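Local coordinates for protein predicted sugar phosphatases of the HAD superfamily (Cytophaga hutchinsonii, PDB 2HX1) that probably hydrolyses the phosphate ester of a sugar phosphate or related metabolite, as a magnesium-binding member of the HAD superfamily, at residues 171-174 against 180-183; 190-195 against 199-204. All coordinates share one frame; numbering follows the deposited sequence.

Interaction 1. Residues 171-174 against 180-183; sequences NTYP and VAIA. With EDO (1,2-ethanediol), chain N.
A two-stranded antiparallel beta hairpin pairs Tyr-173 with Ala-181, a hydrogen-bonded pair whose side chains lie on the same face of the sheet. Tyr-173 N donates a hydrogen bond to Ala-181 O at 2.7 Å, and Ala-181 N returns a bond of 2.7 Å to Tyr-173 O. A third backbone bond, Ala-183 N to Asn-171 O (3.1 Å), continues the pairing. With CG set between its own N and carbonyl carbon (chi1 59°), the Tyr-173 ring folds over the partner strand, and the Ala-181 methyl makes a CH-pi contact with one face, CB 3.6 Å from the centroid. Alanine is small enough to fit beneath the ring, while Ala-183 CB lies at the ring edge, 3.7 Å from Tyr-173 CD1. Beyond them, Tyr-173 OH is hydrogen-bonded to Asp-141 and an ethanediol that probably came from the crystallisation liquor. A serine in place of Tyr-173 would probably uncover the Ala-181 methyl and leave Asp-141 without its phenolic partner. Val-180 CG2 lies 4.0 Å from Thr-172 CB, the two side chains crossing at a slant. Ala-183, at the N-cap position, leads into helix 184-195, whose Val-187 and Met-190 touch Ile-182, and Ile-194 of the second subunit packs on Thr-172 and Ile-182.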
loop_
_atom_site.group_PDB
_atom_site.type_symbol
_atom_site.label_atom_id
_atom_site.label_comp_id
_atom_site.label_asym_id
_atom_site.label_seq_id
_atom_site.Cartn_x
_atom_site.Cartn_y
_atom_site.Cartn_z
ATOM N N ASN A 171 -14.083 -2.344 -6.430
ATOM C CA ASN A 171 -14.313 -1.408 -5.330
ATOM C C ASN A 171 -15.489 -0.500 -5.554
ATOM O O ASN A 171 -16.053 -0.041 -4.597
ATOM C CB ASN A 171 -13.103 -0.525 -5.099
ATOM C CG ASN A 171 -12.011 -1.233 -4.431
ATOM O OD1 ASN A 171 -12.243 -2.156 -3.644
ATOM N ND2 ASN A 171 -10.780 -0.823 -4.730
ATOM N N THR A 172 -15.800 -0.186 -6.816
ATOM C CA THR A 172 -16.983 0.614 -7.159
ATOM C C THR A 172 -17.751 -0.015 -8.306
ATOM O O THR A 172 -17.209 -0.843 -9.026
ATOM C CB THR A 172 -16.626 2.030 -7.603
ATOM O OG1 THR A 172 -15.869 1.970 -8.813
ATOM C CG2 THR A 172 -15.852 2.761 -6.515
ATOM N N TYR A 173 -19.013 0.381 -8.462
ATOM C CA TYR A 173 -19.803 0.065 -9.655
ATOM C C TYR A 173 -20.421 1.327 -10.262
ATOM O O TYR A 173 -20.738 2.285 -9.537
ATOM C CB TYR A 173 -20.909 -0.958 -9.341
ATOM C CG TYR A 173 -21.968 -0.606 -8.261
ATOM C CD1 TYR A 173 -21.724 -0.868 -6.926
ATOM C CD2 TYR A 173 -23.233 -0.088 -8.594
ATOM C CE1 TYR A 173 -22.654 -0.596 -5.930
ATOM C CE2 TYR A 173 -24.203 0.190 -7.576
ATOM C CZ TYR A 173 -23.891 -0.080 -6.246
ATOM O OH TYR A 173 -24.774 0.161 -5.200
ATOM N N PRO A 174 -20.594 1.352 -11.593
ATOM C CA PRO A 174 -21.303 2.466 -12.176
ATOM C C PRO A 174 -22.765 2.478 -11.763
ATOM O O PRO A 174 -23.402 1.433 -11.739
ATOM C CB PRO A 174 -21.190 2.217 -13.675
ATOM C CG PRO A 174 -20.120 1.196 -13.851
ATOM C CD PRO A 174 -20.152 0.386 -12.615
ATOM N N VAL A 180 -20.503 6.738 -9.840
ATOM C CA VAL A 180 -20.270 5.384 -9.362
ATOM C C VAL A 180 -20.809 5.261 -7.925
ATOM O O VAL A 180 -21.220 6.254 -7.289
ATOM C CB VAL A 180 -18.769 4.992 -9.360
ATOM C CG1 VAL A 180 -18.118 5.264 -10.711
ATOM C CG2 VAL A 180 -18.019 5.726 -8.256
ATOM N N ALA A 181 -20.822 4.028 -7.437
ATOM C CA ALA A 181 -21.217 3.714 -6.088
ATOM C C ALA A 181 -20.178 2.739 -5.528
ATOM O O ALA A 181 -19.591 1.936 -6.272
ATOM C CB ALA A 181 -22.596 3.077 -6.086
ATOM N N ILE A 182 -19.918 2.851 -4.239
ATOM C CA ILE A 182 -18.995 1.959 -3.571
ATOM C C ILE A 182 -19.685 0.601 -3.430
ATOM O O ILE A 182 -20.817 0.525 -2.938
ATOM C CB ILE A 182 -18.598 2.522 -2.205
ATOM C CG1 ILE A 182 -17.891 3.873 -2.371
ATOM C CG2 ILE A 182 -17.682 1.585 -1.485
ATOM C CD1 ILE A 182 -17.788 4.667 -1.076
ATOM N N ALA A 183 -19.003 -0.454 -3.884
ATOM C CA ALA A 183 -19.529 -1.826 -3.874
ATOM C C ALA A 183 -19.076 -2.494 -2.611
ATOM O O ALA A 183 -18.246 -1.951 -1.878
ATOM C CB ALA A 183 -19.040 -2.625 -5.069
HETATM C C1 EDO N . -28.333 -2.085 -5.463
HETATM O O1 EDO N . -27.257 -1.270 -5.952
HETATM C C2 EDO N . -27.772 -3.231 -4.639
HETATM O O2 EDO N . -26.441 -2.935 -4.172
#

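Interaction 2. Residues 190-195 against 199-204; sequences MIESIL and FIRFGK. With EDO (1,2-ethanediol), chain M.
The edge of the Phe-199 ring meets helix 190-195: Ile-191 CG2 lies near the ring plane, 3.9 Å from Phe-199 CE1, and Glu-192 CG approaches Phe-199 CD1 to 3.5 Å. The Glu-192 carboxylate stands almost upright to this ring, the planes 83° apart. At the edge of the Arg-201 guanidinium, in its plane, sit Glu-192 OE1 and a water. Arg-201 NH2 forms a salt bridge with Glu-192 OE1 at 3.1 Å, straight at 167°, although it meets that oxygen from above the carboxylate plane. Phe-199 N donates to Glu-192 OE2 at 2.8 Å, on the anti side; Arg-198 N and the water are further donors to this oxygen, and the water donates as well to Phe-199 O. Extended beyond CG (chi2 -177°), Glu-192 reaches from the helix to the strand; glutamate suits the place because one oxygen takes backbone N-H groups while the other pairs with a guanidinium. The several donors should favour its charged form. Phe-199, by contrast, supplies an apolar surface, resting on Ala-164 and Val-166 of the adjoining strand. Helix 184-195 leads back to edge strand 199-202, completing an alpha/beta crossover from strand 164-167 in the cap domain, consistent with the alpha/beta (C2-type) caps of HAD sugar phosphatases.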
loop_
_atom_site.group_PDB
_atom_site.type_symbol
_atom_site.label_atom_id
_atom_site.label_comp_id
_atom_site.label_asym_id
_atom_site.label_seq_id
_atom_site.Cartn_x
_atom_site.Cartn_y
_atom_site.Cartn_z
HETATM N N MSE A 190 -12.175 -0.496 2.354
HETATM C CA MSE A 190 -12.179 0.630 3.287
HETATM C C MSE A 190 -11.924 0.172 4.684
HETATM O O MSE A 190 -11.178 0.805 5.418
HETATM C CB MSE A 190 -13.529 1.314 3.259
HETATM C CG MSE A 190 -13.746 2.102 1.991
HETATM SE SE MSE A 190 -15.504 2.949 1.900
HETATM C CE MSE A 190 -16.548 2.057 3.131
ATOM N N ILE A 191 -12.588 -0.907 5.085
ATOM C CA ILE A 191 -12.349 -1.488 6.397
ATOM C C ILE A 191 -10.875 -1.883 6.535
ATOM O O ILE A 191 -10.201 -1.601 7.544
ATOM C CB ILE A 191 -13.242 -2.704 6.625
ATOM C CG1 ILE A 191 -14.728 -2.275 6.730
ATOM C CG2 ILE A 191 -12.817 -3.428 7.914
ATOM C CD1 ILE A 191 -15.744 -3.475 6.577
ATOM N N GLU A 192 -10.367 -2.542 5.503
ATOM C CA GLU A 192 -8.992 -2.980 5.494
ATOM C C GLU A 192 -7.959 -1.836 5.518
ATOM O O GLU A 192 -6.827 -2.024 5.962
ATOM C CB GLU A 192 -8.772 -3.907 4.302
ATOM C CG GLU A 192 -9.484 -5.244 4.461
ATOM C CD GLU A 192 -9.196 -6.206 3.302
ATOM O OE1 GLU A 192 -9.274 -5.786 2.129
ATOM O OE2 GLU A 192 -8.879 -7.383 3.583
ATOM N N SER A 193 -8.354 -0.651 5.077
ATOM C CA SER A 193 -7.460 0.526 5.176
ATOM C C SER A 193 -7.245 0.964 6.630
ATOM O O SER A 193 -6.250 1.581 6.932
ATOM C CB SER A 193 -7.979 1.692 4.312
ATOM O OG SER A 193 -9.112 2.318 4.902
ATOM N N ILE A 194 -8.179 0.612 7.514
ATOM C CA ILE A 194 -8.115 0.893 8.959
ATOM C C ILE A 194 -7.444 -0.273 9.703
ATOM O O ILE A 194 -6.548 -0.079 10.497
ATOM C CB ILE A 194 -9.582 1.084 9.541
ATOM C CG1 ILE A 194 -10.335 2.228 8.851
ATOM C CG2 ILE A 194 -9.591 1.353 11.049
ATOM C CD1 ILE A 194 -9.559 3.521 8.711
ATOM N N LEU A 195 -7.889 -1.494 9.437
ATOM C CA LEU A 195 -7.471 -2.676 10.191
ATOM C C LEU A 195 -6.239 -3.365 9.647
ATOM O O LEU A 195 -5.653 -4.192 10.342
ATOM C CB LEU A 195 -8.612 -3.725 10.209
ATOM C CG LEU A 195 -9.802 -3.480 11.137
ATOM C CD1 LEU A 195 -10.838 -4.630 11.029
ATOM C CD2 LEU A 195 -9.322 -3.327 12.554
ATOM N N PHE A 199 -9.693 -9.625 5.090
ATOM C CA PHE A 199 -10.776 -10.357 4.436
ATOM C C PHE A 199 -10.259 -11.490 3.581
ATOM O O PHE A 199 -9.273 -11.349 2.860
ATOM C CB PHE A 199 -11.682 -9.440 3.616
ATOM C CG PHE A 199 -12.596 -8.630 4.460
ATOM C CD1 PHE A 199 -12.121 -7.515 5.141
ATOM C CD2 PHE A 199 -13.904 -8.994 4.623
ATOM C CE1 PHE A 199 -12.954 -6.771 5.964
ATOM C CE2 PHE A 199 -14.758 -8.267 5.468
ATOM C CZ PHE A 199 -14.289 -7.158 6.127
ATOM N N ILE A 200 -10.901 -12.635 3.759
ATOM C CA ILE A 200 -10.852 -13.727 2.795
ATOM C C ILE A 200 -11.745 -13.301 1.646
ATOM O O ILE A 200 -12.944 -13.024 1.838
ATOM C CB ILE A 200 -11.418 -15.049 3.357
ATOM C CG1 ILE A 200 -10.622 -15.531 4.593
ATOM C CG2 ILE A 200 -11.363 -16.129 2.254
ATOM C CD1 ILE A 200 -11.456 -16.202 5.682
ATOM N N ARG A 201 -11.160 -13.224 0.462
ATOM C CA ARG A 201 -11.883 -12.814 -0.730
ATOM C C ARG A 201 -12.117 -13.995 -1.678
ATOM O O ARG A 201 -11.187 -14.687 -2.027
ATOM C CB ARG A 201 -11.071 -11.731 -1.434
ATOM C CG ARG A 201 -11.194 -10.357 -0.721
ATOM C CD ARG A 201 -10.216 -9.350 -1.244
ATOM N NE ARG A 201 -10.381 -8.066 -0.556
ATOM C CZ ARG A 201 -11.113 -7.041 -0.993
ATOM N NH1 ARG A 201 -11.783 -7.108 -2.144
ATOM N NH2 ARG A 201 -11.176 -5.923 -0.268
ATOM N N PHE A 202 -13.361 -14.207 -2.089
ATOM C CA PHE A 202 -13.720 -15.322 -2.972
ATOM C C PHE A 202 -14.102 -14.790 -4.322
ATOM O O PHE A 202 -14.716 -13.710 -4.435
ATOM C CB PHE A 202 -14.897 -16.118 -2.405
ATOM C CG PHE A 202 -14.555 -16.920 -1.144
ATOM C CD1 PHE A 202 -13.481 -17.799 -1.131
ATOM C CD2 PHE A 202 -15.332 -16.811 -0.009
ATOM C CE1 PHE A 202 -13.182 -18.562 0.003
ATOM C CE2 PHE A 202 -15.042 -17.568 1.128
ATOM C CZ PHE A 202 -13.966 -18.436 1.125
ATOM N N GLY A 203 -13.724 -15.547 -5.342
ATOM C CA GLY A 203 -14.109 -15.249 -6.707
ATOM C C GLY A 203 -12.909 -14.890 -7.526
ATOM O O GLY A 203 -11.772 -14.915 -7.039
ATOM N N LYS A 204 -13.188 -14.500 -8.772
ATOM C CA LYS A 204 -12.155 -14.121 -9.726
ATOM C C LYS A 204 -11.292 -13.039 -9.088
ATOM O O LYS A 204 -11.830 -12.144 -8.449
ATOM C CB LYS A 204 -12.785 -13.594 -11.030
ATOM C CG LYS A 204 -13.849 -14.536 -11.680
ATOM C CD LYS A 204 -14.578 -13.849 -12.825
ATOM C CE LYS A 204 -15.588 -12.808 -12.346
ATOM N NZ LYS A 204 -16.461 -12.357 -13.440
HETATM C C1 EDO M . -6.179 -12.763 4.318
HETATM O O1 EDO M . -6.788 -12.336 3.090
HETATM C C2 EDO M . -7.235 -12.855 5.414
HETATM O O2 EDO M . -6.737 -12.239 6.602
HETATM O O HOH W 1 -8.165 -9.182 1.500
#

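Interactions 1 and 2 follow each other in the chain: strand 180-182 runs into helix 184-195, which carries the first half of interaction 2. Their centres are about 15 Å apart, yet they touch where Ile-182 CD1 packs 4.1 Å from the selenium, SE, of selenomethionine Met-190. Thr-189, in the same helix, is hydrogen-bonded to Asn-171 and weakly to Arg-201. Both contacts also reach the second subunit. Toward the magnesium site of Asp-20, Phe-22 and Asp-233, the Pro-174 side chain comes within about 8 Å of the metal ion, while Lys-204, after strand 199-202, makes a salt bridge to Asp-20 itself.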